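Uncharacterized protein (Silicibacter pomeroyi DSS-3, PDB 2RE3) is of unknown function but belongs to the DUF1285 family, whose fold is built from repeated structural motifs and which may take part in signal transduction. Local coordinates at residues A[32-37]-A[70-75]; A[44-47]-A[51-54]; A[99-104]-A[110-115]; A[131-136]-A[142-147]. All coordinates share one frame; numbering follows the deposited sequence.

Contact 1: A[32-37]-A[70-75]; sequences LWNPPF and ILKREE
Lys-72 spans the distance between strand 71-74 and the loop 32-37, and serves as a worked example of how one long side chain can join a loop to an outer strand where the backbones do not meet. Even at their nearest, at Trp-33 and Lys-72, the CA atoms remain 9.8 Å apart. The polar interactions centre on the ammonium group. Lys-72 NZ lies 2.6 Å from Trp-33 O and donates a hydrogen bond to the carbonyl of Val-30, just before the loop segment. CG stands anti to the backbone N (chi1 -176°), and the chain runs extended from there to its tip, which carries the charge well beyond the strand. Among the charged pairs, Lys-72 NZ is 3.6 Å from Glu-74 OE2, a long salt bridge between two residues of the same strand. The other carboxylate oxygen, Glu-74 OE1, pairs with Lys-86; Glu-74 thus lies between two lysines, which would probably favour its carboxylate form. Asn-34 crosses Lys-72 at about a right angle. In the conformer described, one of two, Asn-34 ND2 lies 3.4 Å from Lys-72 NZ; both are donors, so this copy offers the lysine no bond, and the placing of the amide is uncertain. Apolar interaction across the gap is slight: Trp-33 CZ3 stays 4.8 Å from Ile-70 CG2. The loop leads into strand 37-45, while strand 71-74 borders its sheet, bonding to strand 77-81 through Lys-72 and Tyr-79 and packing Leu-71 and Arg-73 on Leu-151 of strand 151-155.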
loop_
_atom_site.group_PDB
_atom_site.type_symbol
_atom_site.label_atom_id
_atom_site.label_comp_id
_atom_site.label_asym_id
_atom_site.label_seq_id
_atom_site.Cartn_x
_atom_site.Cartn_y
_atom_site.Cartn_z
ATOM N N LEU A 32 -15.831 7.728 7.835
ATOM C CA LEU A 32 -16.917 8.386 8.553
ATOM C C LEU A 32 -17.040 9.852 8.149
ATOM O O LEU A 32 -18.086 10.474 8.383
ATOM C CB LEU A 32 -16.716 8.333 10.053
ATOM C CG LEU A 32 -16.914 6.998 10.762
ATOM C CD1 LEU A 32 -16.538 7.226 12.230
ATOM C CD2 LEU A 32 -18.338 6.513 10.607
ATOM N N TRP A 33 -15.989 10.384 7.518
ATOM C CA TRP A 33 -15.845 11.818 7.330
ATOM C C TRP A 33 -16.003 12.251 5.881
ATOM O O TRP A 33 -15.444 11.637 4.975
ATOM C CB TRP A 33 -14.487 12.267 7.861
ATOM C CG TRP A 33 -14.236 11.852 9.270
ATOM C CD1 TRP A 33 -15.172 11.692 10.257
ATOM C CD2 TRP A 33 -12.970 11.523 9.860
ATOM N NE1 TRP A 33 -14.567 11.288 11.424
ATOM C CE2 TRP A 33 -13.216 11.179 11.210
ATOM C CE3 TRP A 33 -11.661 11.498 9.388
ATOM C CZ2 TRP A 33 -12.191 10.798 12.087
ATOM C CZ3 TRP A 33 -10.653 11.149 10.256
ATOM C CH2 TRP A 33 -10.920 10.806 11.594
ATOM N N ASN A 34 -16.768 13.318 5.672
ATOM C CA ASN A 34 -16.943 13.898 4.334
ATOM C C ASN A 34 -16.904 15.403 4.389
ATOM O O ASN A 34 -17.888 16.084 4.077
ATOM C CB ASN A 34 -18.223 13.382 3.701
ATOM C CG ASN A 34 -18.128 11.926 3.386
ATOM O OD1 ASN A 34 -18.765 11.096 4.029
ATOM N ND2 ASN A 34 -17.275 11.595 2.432
ATOM N N PRO A 35 -15.749 15.929 4.791
ATOM C CA PRO A 35 -15.547 17.359 4.867
ATOM C C PRO A 35 -15.427 17.949 3.472
ATOM O O PRO A 35 -15.209 17.221 2.514
ATOM C CB PRO A 35 -14.226 17.478 5.602
ATOM C CG PRO A 35 -13.483 16.234 5.168
ATOM C CD PRO A 35 -14.541 15.190 5.200
ATOM N N PRO A 36 -15.560 19.265 3.351
ATOM C CA PRO A 36 -15.481 19.801 1.995
ATOM C C PRO A 36 -14.025 19.802 1.557
ATOM O O PRO A 36 -13.135 19.868 2.390
ATOM C CB PRO A 36 -16.059 21.212 2.132
ATOM C CG PRO A 36 -15.850 21.575 3.573
ATOM C CD PRO A 36 -15.717 20.319 4.377
ATOM N N PHE A 37 -13.813 19.670 0.260
ATOM C CA PHE A 37 -12.490 19.597 -0.353
ATOM C C PHE A 37 -11.774 20.933 -0.256
ATOM O O PHE A 37 -12.248 21.907 -0.806
ATOM C CB PHE A 37 -12.718 19.235 -1.817
ATOM C CG PHE A 37 -11.480 19.198 -2.659
ATOM C CD1 PHE A 37 -10.436 18.310 -2.370
ATOM C CD2 PHE A 37 -11.380 19.992 -3.788
ATOM C CE1 PHE A 37 -9.313 18.259 -3.170
ATOM C CE2 PHE A 37 -10.259 19.934 -4.596
ATOM C CZ PHE A 37 -9.227 19.078 -4.294
ATOM N N ILE A 70 -4.259 9.138 7.919
ATOM C CA ILE A 70 -5.488 9.811 7.453
ATOM C C ILE A 70 -5.653 9.749 5.928
ATOM O O ILE A 70 -6.357 10.562 5.325
ATOM C CB ILE A 70 -5.605 11.264 7.996
ATOM C CG1 ILE A 70 -4.365 12.113 7.625
ATOM C CG2 ILE A 70 -5.884 11.200 9.509
ATOM C CD1 ILE A 70 -4.578 13.627 7.736
ATOM N N LEU A 71 -4.984 8.773 5.317
ATOM C CA LEU A 71 -5.140 8.537 3.905
ATOM C C LEU A 71 -6.523 7.946 3.636
ATOM O O LEU A 71 -7.010 7.059 4.370
ATOM C CB LEU A 71 -4.086 7.571 3.417
ATOM C CG LEU A 71 -2.758 8.161 2.975
ATOM C CD1 LEU A 71 -1.756 7.065 2.923
ATOM C CD2 LEU A 71 -2.935 8.808 1.596
ATOM N N LYS A 72 -7.149 8.448 2.581
ATOM C CA LYS A 72 -8.435 7.981 2.145
ATOM C C LYS A 72 -8.416 7.902 0.616
ATOM O O LYS A 72 -7.942 8.811 -0.074
ATOM C CB LYS A 72 -9.507 8.959 2.610
ATOM C CG LYS A 72 -10.931 8.517 2.297
ATOM C CD LYS A 72 -11.985 9.547 2.745
ATOM C CE LYS A 72 -13.393 8.902 2.868
ATOM N NZ LYS A 72 -14.461 9.882 3.296
ATOM N N ARG A 73 -8.941 6.812 0.094
ATOM C CA ARG A 73 -9.070 6.644 -1.329
ATOM C C ARG A 73 -10.505 6.935 -1.736
ATOM O O ARG A 73 -11.436 6.411 -1.131
ATOM C CB ARG A 73 -8.736 5.198 -1.679
ATOM C CG ARG A 73 -8.634 4.949 -3.146
ATOM C CD ARG A 73 -8.520 3.495 -3.460
ATOM N NE ARG A 73 -8.763 3.297 -4.867
ATOM C CZ ARG A 73 -8.507 2.175 -5.527
ATOM N NH1 ARG A 73 -7.966 1.124 -4.937
ATOM N NH2 ARG A 73 -8.774 2.124 -6.819
ATOM N N GLU A 74 -10.701 7.764 -2.752
ATOM C CA GLU A 74 -12.026 7.916 -3.359
ATOM C C GLU A 74 -11.852 7.698 -4.839
ATOM O O GLU A 74 -10.977 8.311 -5.461
ATOM C CB GLU A 74 -12.613 9.289 -3.081
ATOM C CG GLU A 74 -12.906 9.479 -1.605
ATOM C CD GLU A 74 -13.316 10.888 -1.211
ATOM O OE1 GLU A 74 -13.381 11.796 -2.068
ATOM O OE2 GLU A 74 -13.568 11.087 -0.014
ATOM N N GLU A 75 -12.677 6.826 -5.402
ATOM C CA GLU A 75 -12.493 6.375 -6.776
ATOM C C GLU A 75 -11.034 5.928 -6.929
ATOM O O GLU A 75 -10.603 4.993 -6.206
ATOM C CB GLU A 75 -12.970 7.453 -7.758
ATOM C CG GLU A 75 -14.456 7.806 -7.513
ATOM C CD GLU A 75 -15.195 8.272 -8.759
ATOM O OE1 GLU A 75 -15.027 7.633 -9.832
ATOM O OE2 GLU A 75 -15.961 9.265 -8.663
#

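Contact 2: A[44-47]-A[51-54]; sequences RIAR and WFYQ
The beta hairpin of strands 37-45 and 51-53 is closed by Arg-44 facing Phe-52 and by Ile-45 facing Trp-51. Arg-44 and Phe-52 form the hydrogen-bonded antiparallel pair: Arg-44 N donates to Phe-52 O at 3.1 Å, and Phe-52 N returns a bond to Arg-44 O at 2.8 Å. On the face that carries these two side chains, the guanidinium lies flat on the phenyl ring, the planes 20° apart, with Arg-44 CZ 4.2 Å from the Phe-52 ring centroid in a cation-pi stack. NH2 sits over the middle of the ring. A bend at chi3 (70°) folds the arginine chain back over its neighbour, and NH1 is engaged by a salt bridge to Asp-92. Ala-46 CB meets the rim of the same ring, 3.6 Å from Phe-52 CE1. Ile-45 and Trp-51 make the non-hydrogen-bonded pair on the other face. Ile-45 CG1 lies over the five-membered ring of Trp-51, 3.7 Å from its centroid, as a CH-pi contact, while Ile-45 CD1 reaches Trp-51 CZ2 at 3.5 Å. The indole also packs on Val-64 and Phe-67 of helix 61-68. With the indole cut back to an alanine, Ile-45 is likely to lose the ring it lies on, and a gap would probably open toward the helix. The arrangement is that of an antiparallel beta hairpin, in which adjoining hydrogen-bonded and non-hydrogen-bonded pairs place their side chains on opposite faces of the sheet.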
loop_
_atom_site.group_PDB
_atom_site.type_symbol
_atom_site.label_atom_id
_atom_site.label_comp_id
_atom_site.label_asym_id
_atom_site.label_seq_id
_atom_site.Cartn_x
_atom_site.Cartn_y
_atom_site.Cartn_z
ATOM N N ARG A 44 3.425 14.260 -2.724
ATOM C CA ARG A 44 3.517 13.138 -3.630
ATOM C C ARG A 44 4.143 11.985 -2.880
ATOM O O ARG A 44 5.196 12.169 -2.292
ATOM C CB ARG A 44 4.405 13.502 -4.798
ATOM C CG ARG A 44 4.744 12.350 -5.706
ATOM C CD ARG A 44 5.327 12.852 -7.035
ATOM N NE ARG A 44 6.653 13.422 -6.837
ATOM C CZ ARG A 44 7.780 12.715 -6.781
ATOM N NH1 ARG A 44 7.767 11.406 -6.942
ATOM N NH2 ARG A 44 8.942 13.328 -6.578
ATOM N N ILE A 45 3.484 10.822 -2.883
ATOM C CA ILE A 45 4.055 9.583 -2.377
ATOM C C ILE A 45 4.721 8.858 -3.527
ATOM O O ILE A 45 4.046 8.307 -4.419
ATOM C CB ILE A 45 2.982 8.657 -1.774
ATOM C CG1 ILE A 45 2.164 9.417 -0.707
ATOM C CG2 ILE A 45 3.634 7.411 -1.181
ATOM C CD1 ILE A 45 1.050 8.617 -0.071
ATOM N N ALA A 46 6.046 8.868 -3.537
ATOM C CA ALA A 46 6.777 8.176 -4.615
ATOM C C ALA A 46 6.544 6.665 -4.549
ATOM O O ALA A 46 6.156 6.130 -3.522
ATOM C CB ALA A 46 8.279 8.489 -4.578
ATOM N N ARG A 47 6.797 6.010 -5.671
ATOM C CA ARG A 47 6.720 4.552 -5.828
ATOM C C ARG A 47 7.474 3.761 -4.755
ATOM O O ARG A 47 7.106 2.627 -4.436
ATOM C CB ARG A 47 7.305 4.192 -7.197
ATOM C CG ARG A 47 6.968 2.819 -7.671
ATOM C CD ARG A 47 7.081 2.699 -9.213
ATOM N NE ARG A 47 6.372 1.513 -9.704
ATOM C CZ ARG A 47 6.801 0.250 -9.568
ATOM N NH1 ARG A 47 7.963 -0.018 -8.960
ATOM N NH2 ARG A 47 6.066 -0.760 -10.056
ATOM N N TRP A 51 7.792 10.305 0.742
ATOM C CA TRP A 51 6.857 11.424 0.602
ATOM C C TRP A 51 7.648 12.659 0.213
ATOM O O TRP A 51 8.738 12.914 0.758
ATOM C CB TRP A 51 6.099 11.648 1.909
ATOM C CG TRP A 51 4.991 10.655 2.180
ATOM C CD1 TRP A 51 5.059 9.303 2.072
ATOM C CD2 TRP A 51 3.663 10.950 2.648
ATOM N NE1 TRP A 51 3.853 8.732 2.446
ATOM C CE2 TRP A 51 2.982 9.732 2.784
ATOM C CE3 TRP A 51 2.983 12.135 2.949
ATOM C CZ2 TRP A 51 1.652 9.666 3.202
ATOM C CZ3 TRP A 51 1.663 12.059 3.364
ATOM C CH2 TRP A 51 1.021 10.841 3.498
ATOM N N PHE A 52 7.143 13.407 -0.757
ATOM C CA PHE A 52 7.822 14.614 -1.205
ATOM C C PHE A 52 6.894 15.754 -0.947
ATOM O O PHE A 52 5.712 15.626 -1.209
ATOM C CB PHE A 52 8.105 14.558 -2.685
ATOM C CG PHE A 52 9.236 13.653 -3.055
ATOM C CD1 PHE A 52 9.034 12.305 -3.222
ATOM C CD2 PHE A 52 10.488 14.156 -3.287
ATOM C CE1 PHE A 52 10.088 11.482 -3.598
ATOM C CE2 PHE A 52 11.505 13.336 -3.658
ATOM C CZ PHE A 52 11.292 11.995 -3.808
ATOM N N TYR A 53 7.424 16.858 -0.418
ATOM C CA TYR A 53 6.616 18.043 -0.165
ATOM C C TYR A 53 7.252 19.224 -0.917
ATOM O O TYR A 53 8.406 19.549 -0.715
ATOM C CB TYR A 53 6.505 18.308 1.340
ATOM C CG TYR A 53 5.728 19.554 1.704
ATOM C CD1 TYR A 53 4.351 19.600 1.576
ATOM C CD2 TYR A 53 6.371 20.682 2.184
ATOM C CE1 TYR A 53 3.636 20.762 1.897
ATOM C CE2 TYR A 53 5.671 21.844 2.512
ATOM C CZ TYR A 53 4.304 21.876 2.378
ATOM O OH TYR A 53 3.608 23.018 2.705
ATOM N N GLN A 54 6.501 19.852 -1.808
ATOM C CA GLN A 54 7.068 20.903 -2.634
ATOM C C GLN A 54 8.339 20.426 -3.349
ATOM O O GLN A 54 9.243 21.228 -3.579
ATOM C CB GLN A 54 7.425 22.132 -1.796
ATOM C CG GLN A 54 6.282 22.786 -1.059
ATOM C CD GLN A 54 6.783 23.718 0.044
ATOM O OE1 GLN A 54 7.978 23.701 0.383
ATOM N NE2 GLN A 54 5.881 24.504 0.625
#

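Contact 3: A[99-104]-A[110-115]; sequences VDVEVA and QVLTFT
Thr-115 O is gripped by two backbone donors, Val-99 N at 2.8 Å and Asp-100 N at 3.2 Å, which together define a classic beta bulge. From the bulge onward the register is regular: Asp-100 with Thr-115, Glu-102 with Thr-113 and Ala-104 with Val-111 each exchange two N-H...O bonds, and the axes of segments 99-104 and 111-115 run at 158° to one another. The non-hydrogen-bonded pairs alternate with these. Val-101 places CG2 anti to its own N, a setting that brings this methyl over one face of the Phe-114 ring, toward the rim and 4.0 Å from the centroid, as a CH-pi contact. Val-103 CG1 approaches Leu-112 CD2 at 3.4 Å, a short distance to be read with care because the valine torsion is irregular. On the other face a water bonds to Val-111 O at 2.9 Å and to Thr-113 OG1 at 3.1 Å, both of one strand; in the Glu-102 conformer described, one of two, it would also reach OE2 across the pair, so this bridge is tentative. Gln-110 NE2 is held by the carbonyls of Trp-177 and Leu-166. Val-101, Leu-112 and Phe-114 thus turn an apolar face to Leu-163 of helix 157-164, while the other face is mixed, with Asp-100, Glu-102 and the threonines beside Ala-104 and Val-111, and is probably in part solvent-facing.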
loop_
_atom_site.group_PDB
_atom_site.type_symbol
_atom_site.label_atom_id
_atom_site.label_comp_id
_atom_site.label_asym_id
_atom_site.label_seq_id
_atom_site.Cartn_x
_atom_site.Cartn_y
_atom_site.Cartn_z
ATOM N N VAL A 99 7.376 -3.939 2.932
ATOM C CA VAL A 99 8.813 -4.156 3.115
ATOM C C VAL A 99 9.178 -5.454 3.804
ATOM O O VAL A 99 10.348 -5.796 3.894
ATOM C CB VAL A 99 9.445 -3.028 3.924
ATOM C CG1 VAL A 99 9.323 -1.696 3.131
ATOM C CG2 VAL A 99 8.816 -2.965 5.335
ATOM N N ASP A 100 8.189 -6.175 4.292
ATOM C CA ASP A 100 8.431 -7.440 4.953
ATOM C C ASP A 100 7.260 -8.380 4.729
ATOM O O ASP A 100 6.122 -7.944 4.597
ATOM C CB ASP A 100 8.645 -7.206 6.450
ATOM C CG ASP A 100 9.473 -8.286 7.090
ATOM O OD1 ASP A 100 10.128 -9.033 6.339
ATOM O OD2 ASP A 100 9.476 -8.384 8.338
ATOM N N VAL A 101 7.544 -9.672 4.654
ATOM C CA VAL A 101 6.489 -10.671 4.593
ATOM C C VAL A 101 6.921 -11.800 5.502
ATOM O O VAL A 101 8.097 -12.156 5.542
ATOM C CB VAL A 101 6.218 -11.194 3.157
ATOM C CG1 VAL A 101 7.496 -11.715 2.506
ATOM C CG2 VAL A 101 5.155 -12.289 3.183
ATOM N N GLU A 102 5.938 -12.347 6.215
ATOM C CA GLU A 102 6.111 -13.418 7.187
ATOM C C GLU A 102 5.197 -14.581 6.750
ATOM O O GLU A 102 4.022 -14.340 6.425
ATOM C CB GLU A 102 5.691 -12.878 8.564
ATOM C CG GLU A 102 5.609 -13.903 9.689
ATOM C CD GLU A 102 4.320 -13.795 10.509
ATOM O OE1 GLU A 102 4.154 -12.792 11.255
ATOM O OE2 GLU A 102 3.495 -14.735 10.408
ATOM N N VAL A 103 5.710 -15.816 6.718
ATOM C CA VAL A 103 4.852 -16.978 6.401
ATOM C C VAL A 103 4.516 -17.763 7.655
ATOM O O VAL A 103 5.340 -17.901 8.547
ATOM C CB VAL A 103 5.502 -18.055 5.512
ATOM C CG1 VAL A 103 4.513 -18.459 4.424
ATOM C CG2 VAL A 103 6.835 -17.630 4.948
ATOM N N ALA A 104 3.319 -18.321 7.705
ATOM C CA ALA A 104 3.004 -19.298 8.735
ATOM C C ALA A 104 2.298 -20.413 8.028
ATOM O O ALA A 104 1.694 -20.203 6.979
ATOM C CB ALA A 104 2.126 -18.696 9.811
ATOM N N GLN A 110 -1.070 -22.123 3.903
ATOM C CA GLN A 110 -0.114 -21.073 4.357
ATOM C C GLN A 110 -0.773 -19.695 4.479
ATOM O O GLN A 110 -1.728 -19.407 3.790
ATOM C CB GLN A 110 1.146 -21.018 3.473
ATOM C CG GLN A 110 1.225 -19.875 2.495
ATOM C CD GLN A 110 2.370 -19.982 1.456
ATOM O OE1 GLN A 110 3.471 -20.484 1.735
ATOM N NE2 GLN A 110 2.103 -19.476 0.256
ATOM N N VAL A 111 -0.270 -18.876 5.394
ATOM C CA VAL A 111 -0.751 -17.511 5.594
ATOM C C VAL A 111 0.422 -16.517 5.483
ATOM O O VAL A 111 1.486 -16.680 6.102
ATOM C CB VAL A 111 -1.455 -17.343 6.977
ATOM C CG1 VAL A 111 -2.020 -15.923 7.123
ATOM C CG2 VAL A 111 -2.557 -18.379 7.146
ATOM N N LEU A 112 0.221 -15.496 4.678
ATOM C CA LEU A 112 1.252 -14.487 4.428
ATOM C C LEU A 112 0.850 -13.183 5.111
ATOM O O LEU A 112 -0.172 -12.590 4.767
ATOM C CB LEU A 112 1.446 -14.254 2.917
ATOM C CG LEU A 112 1.811 -15.443 2.021
ATOM C CD1 LEU A 112 1.864 -15.031 0.522
ATOM C CD2 LEU A 112 3.127 -16.012 2.441
ATOM N N THR A 113 1.645 -12.754 6.093
ATOM C CA THR A 113 1.445 -11.468 6.758
ATOM C C THR A 113 2.509 -10.452 6.319
ATOM O O THR A 113 3.722 -10.650 6.491
ATOM C CB THR A 113 1.403 -11.619 8.266
ATOM O OG1 THR A 113 0.288 -12.439 8.597
ATOM C CG2 THR A 113 1.231 -10.253 8.945
ATOM N N PHE A 114 2.028 -9.365 5.733
ATOM C CA PHE A 114 2.889 -8.316 5.215
ATOM C C PHE A 114 2.963 -7.157 6.201
ATOM O O PHE A 114 1.989 -6.871 6.898
ATOM C CB PHE A 114 2.322 -7.789 3.923
ATOM C CG PHE A 114 2.425 -8.738 2.780
ATOM C CD1 PHE A 114 1.451 -9.673 2.558
ATOM C CD2 PHE A 114 3.493 -8.670 1.905
ATOM C CE1 PHE A 114 1.542 -10.530 1.502
ATOM C CE2 PHE A 114 3.574 -9.523 0.836
ATOM C CZ PHE A 114 2.600 -10.458 0.641
ATOM N N THR A 115 4.118 -6.515 6.245
ATOM C CA THR A 115 4.324 -5.278 6.956
ATOM C C THR A 115 4.736 -4.228 5.927
ATOM O O THR A 115 5.569 -4.533 5.038
ATOM C CB THR A 115 5.419 -5.447 8.016
ATOM O OG1 THR A 115 4.978 -6.440 8.953
ATOM C CG2 THR A 115 5.717 -4.127 8.753
HETATM O O HOH W 1 1.647 -15.265 8.608
#

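Contact 4: A[131-136]-A[142-147]; sequences RMAQDP and APYVHV
One face of the Tyr-144 ring carries the guanidinium of Arg-131, and Ala-133 CB abuts the ring edge in plane, 3.4 Å from Tyr-144 CE1. The two flat groups are only 12° from parallel, but the stack is displaced: Arg-131 CZ is 4.2 Å from the Tyr-144 ring centroid and 34° off its normal, and NH2 lies above the rim. This is an off-centre cation-pi stack across a hydrogen-bonded antiparallel pair. A turn at chi3 (76°) brings the guanidinium over the tyrosine, where its NH2 also forms a salt bridge with Glu-152. The phenol OH is hydrogen-bonded to Asp-93. The backbones of the same two residues are joined by Arg-131 N donating to Tyr-144 O at 2.9 Å and Tyr-144 N to Arg-131 O at 3.1 Å. Further along, Ala-142 N reaches Ala-133 O at 2.8 Å, whereas the return bond from Ala-133 N is weak. A serine replacing Tyr-144 would probably leave Arg-131 without its stacking surface, a gap beside Ala-133 and Asp-93 without its phenol partner. Strand 144-148 is flanked by the short outer strand 130-131 and by strand 151-155, on whose Ile-155 Pro-143 packs.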
loop_
_atom_site.group_PDB
_atom_site.type_symbol
_atom_site.label_atom_id
_atom_site.label_comp_id
_atom_site.label_asym_id
_atom_site.label_seq_id
_atom_site.Cartn_x
_atom_site.Cartn_y
_atom_site.Cartn_z
ATOM N N ARG A 131 -2.667 -8.824 -5.754
ATOM C CA ARG A 131 -3.053 -8.581 -7.152
ATOM C C ARG A 131 -1.798 -8.639 -7.988
ATOM O O ARG A 131 -0.736 -8.288 -7.495
ATOM C CB ARG A 131 -3.662 -7.186 -7.219
ATOM C CG ARG A 131 -3.763 -6.581 -8.577
ATOM C CD ARG A 131 -4.746 -5.435 -8.572
ATOM N NE ARG A 131 -4.203 -4.226 -7.944
ATOM C CZ ARG A 131 -3.464 -3.308 -8.571
ATOM N NH1 ARG A 131 -3.122 -3.432 -9.851
ATOM N NH2 ARG A 131 -3.041 -2.247 -7.907
HETATM N N MSE A 132 -1.914 -9.108 -9.232
HETATM C CA MSE A 132 -0.795 -9.049 -10.189
HETATM C C MSE A 132 -0.966 -7.837 -11.086
HETATM O O MSE A 132 -2.066 -7.585 -11.566
HETATM C CB MSE A 132 -0.636 -10.356 -11.028
HETATM C CG MSE A 132 -1.858 -10.935 -11.798
HETATM SE SE MSE A 132 -1.450 -12.480 -13.041
HETATM C CE MSE A 132 -3.222 -12.471 -13.841
ATOM N N ALA A 133 0.099 -7.055 -11.257
ATOM C CA ALA A 133 0.111 -5.985 -12.213
ATOM C C ALA A 133 1.490 -6.122 -12.792
ATOM O O ALA A 133 2.299 -6.911 -12.290
ATOM C CB ALA A 133 -0.084 -4.653 -11.537
ATOM N N GLN A 134 1.762 -5.402 -13.865
ATOM C CA GLN A 134 3.085 -5.439 -14.452
ATOM C C GLN A 134 3.677 -4.069 -14.286
ATOM O O GLN A 134 2.958 -3.093 -14.039
ATOM C CB GLN A 134 3.043 -5.893 -15.921
ATOM C CG GLN A 134 2.667 -7.376 -16.094
ATOM C CD GLN A 134 1.167 -7.641 -15.928
ATOM O OE1 GLN A 134 0.334 -6.987 -16.568
ATOM N NE2 GLN A 134 0.821 -8.601 -15.079
ATOM N N ASP A 135 5.001 -4.015 -14.365
ATOM C CA ASP A 135 5.712 -2.765 -14.232
ATOM C C ASP A 135 5.278 -1.888 -15.427
ATOM O O ASP A 135 5.316 -2.356 -16.583
ATOM C CB ASP A 135 7.233 -3.025 -14.208
ATOM C CG ASP A 135 8.047 -1.863 -13.636
ATOM O OD1 ASP A 135 7.476 -0.845 -13.173
ATOM O OD2 ASP A 135 9.287 -1.986 -13.658
ATOM N N PRO A 136 4.784 -0.649 -15.144
ATOM C CA PRO A 136 4.653 0.262 -16.282
ATOM C C PRO A 136 5.960 0.199 -17.099
ATOM O O PRO A 136 5.955 -0.270 -18.248
ATOM C CB PRO A 136 4.423 1.650 -15.633
ATOM C CG PRO A 136 4.266 1.425 -14.137
ATOM C CD PRO A 136 4.317 -0.052 -13.869
ATOM N N ALA A 142 4.804 -6.552 -11.145
ATOM C CA ALA A 142 4.776 -5.698 -9.942
ATOM C C ALA A 142 3.484 -6.007 -9.165
ATOM O O ALA A 142 2.392 -5.541 -9.503
ATOM C CB ALA A 142 4.826 -4.237 -10.309
ATOM N N PRO A 143 3.590 -6.821 -8.128
ATOM C CA PRO A 143 2.394 -7.222 -7.429
ATOM C C PRO A 143 2.109 -6.319 -6.220
ATOM O O PRO A 143 3.031 -5.786 -5.605
ATOM C CB PRO A 143 2.747 -8.630 -6.961
ATOM C CG PRO A 143 4.205 -8.580 -6.699
ATOM C CD PRO A 143 4.781 -7.414 -7.513
ATOM N N TYR A 144 0.833 -6.188 -5.881
ATOM C CA TYR A 144 0.393 -5.414 -4.733
ATOM C C TYR A 144 -0.327 -6.286 -3.733
ATOM O O TYR A 144 -0.741 -7.395 -4.071
ATOM C CB TYR A 144 -0.556 -4.339 -5.197
ATOM C CG TYR A 144 0.015 -3.430 -6.268
ATOM C CD1 TYR A 144 0.037 -3.823 -7.593
ATOM C CD2 TYR A 144 0.508 -2.154 -5.956
ATOM C CE1 TYR A 144 0.516 -2.988 -8.598
ATOM C CE2 TYR A 144 0.993 -1.300 -6.961
ATOM C CZ TYR A 144 0.987 -1.742 -8.287
ATOM O OH TYR A 144 1.454 -0.965 -9.299
ATOM N N VAL A 145 -0.474 -5.783 -2.506
ATOM C CA VAL A 145 -1.378 -6.372 -1.509
ATOM C C VAL A 145 -2.220 -5.276 -0.845
ATOM O O VAL A 145 -1.747 -4.177 -0.563
ATOM C CB VAL A 145 -0.635 -7.200 -0.444
ATOM C CG1 VAL A 145 0.395 -6.373 0.322
ATOM C CG2 VAL A 145 -1.617 -7.789 0.541
ATOM N N HIS A 146 -3.494 -5.574 -0.648
ATOM C CA HIS A 146 -4.416 -4.642 -0.019
ATOM C C HIS A 146 -4.111 -4.562 1.469
ATOM O O HIS A 146 -3.872 -5.589 2.128
ATOM C CB HIS A 146 -5.844 -5.134 -0.250
ATOM C CG HIS A 146 -6.921 -4.294 0.370
ATOM N ND1 HIS A 146 -7.456 -4.584 1.601
ATOM C CD2 HIS A 146 -7.623 -3.238 -0.106
ATOM C CE1 HIS A 146 -8.421 -3.719 1.877
ATOM N NE2 HIS A 146 -8.546 -2.892 0.857
ATOM N N VAL A 147 -4.077 -3.342 1.981
ATOM C CA VAL A 147 -3.833 -3.087 3.407
ATOM C C VAL A 147 -5.141 -2.673 4.062
ATOM O O VAL A 147 -5.561 -3.288 5.028
ATOM C CB VAL A 147 -2.815 -1.951 3.595
ATOM C CG1 VAL A 147 -2.562 -1.697 5.094
ATOM C CG2 VAL A 147 -1.550 -2.248 2.771
#

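From the N terminus, contact 1 closes the first long loop, joining the approach to strand 37-45 with the outer strand 71-74. Contact 2, a tight hairpin, is nested within that loop and touches contact 1 where Leu-71 meets Trp-51. Contacts 3 and 4 follow in series in the C-terminal DUF1285 domain, one a hairpin, the other a loop closing outer strand 130-131 onto inner strand 144-148; they touch where Phe-114 packs on Val-145. Contacts 2 and 3 join the first two strands of two six-stranded sheets with the same strand order, in keeping with a repeated motif. Arg-47 of contact 2 reaches across to the other half, touching Ala-142 and making a long, weak ion pair with Asp-135 of contact 4.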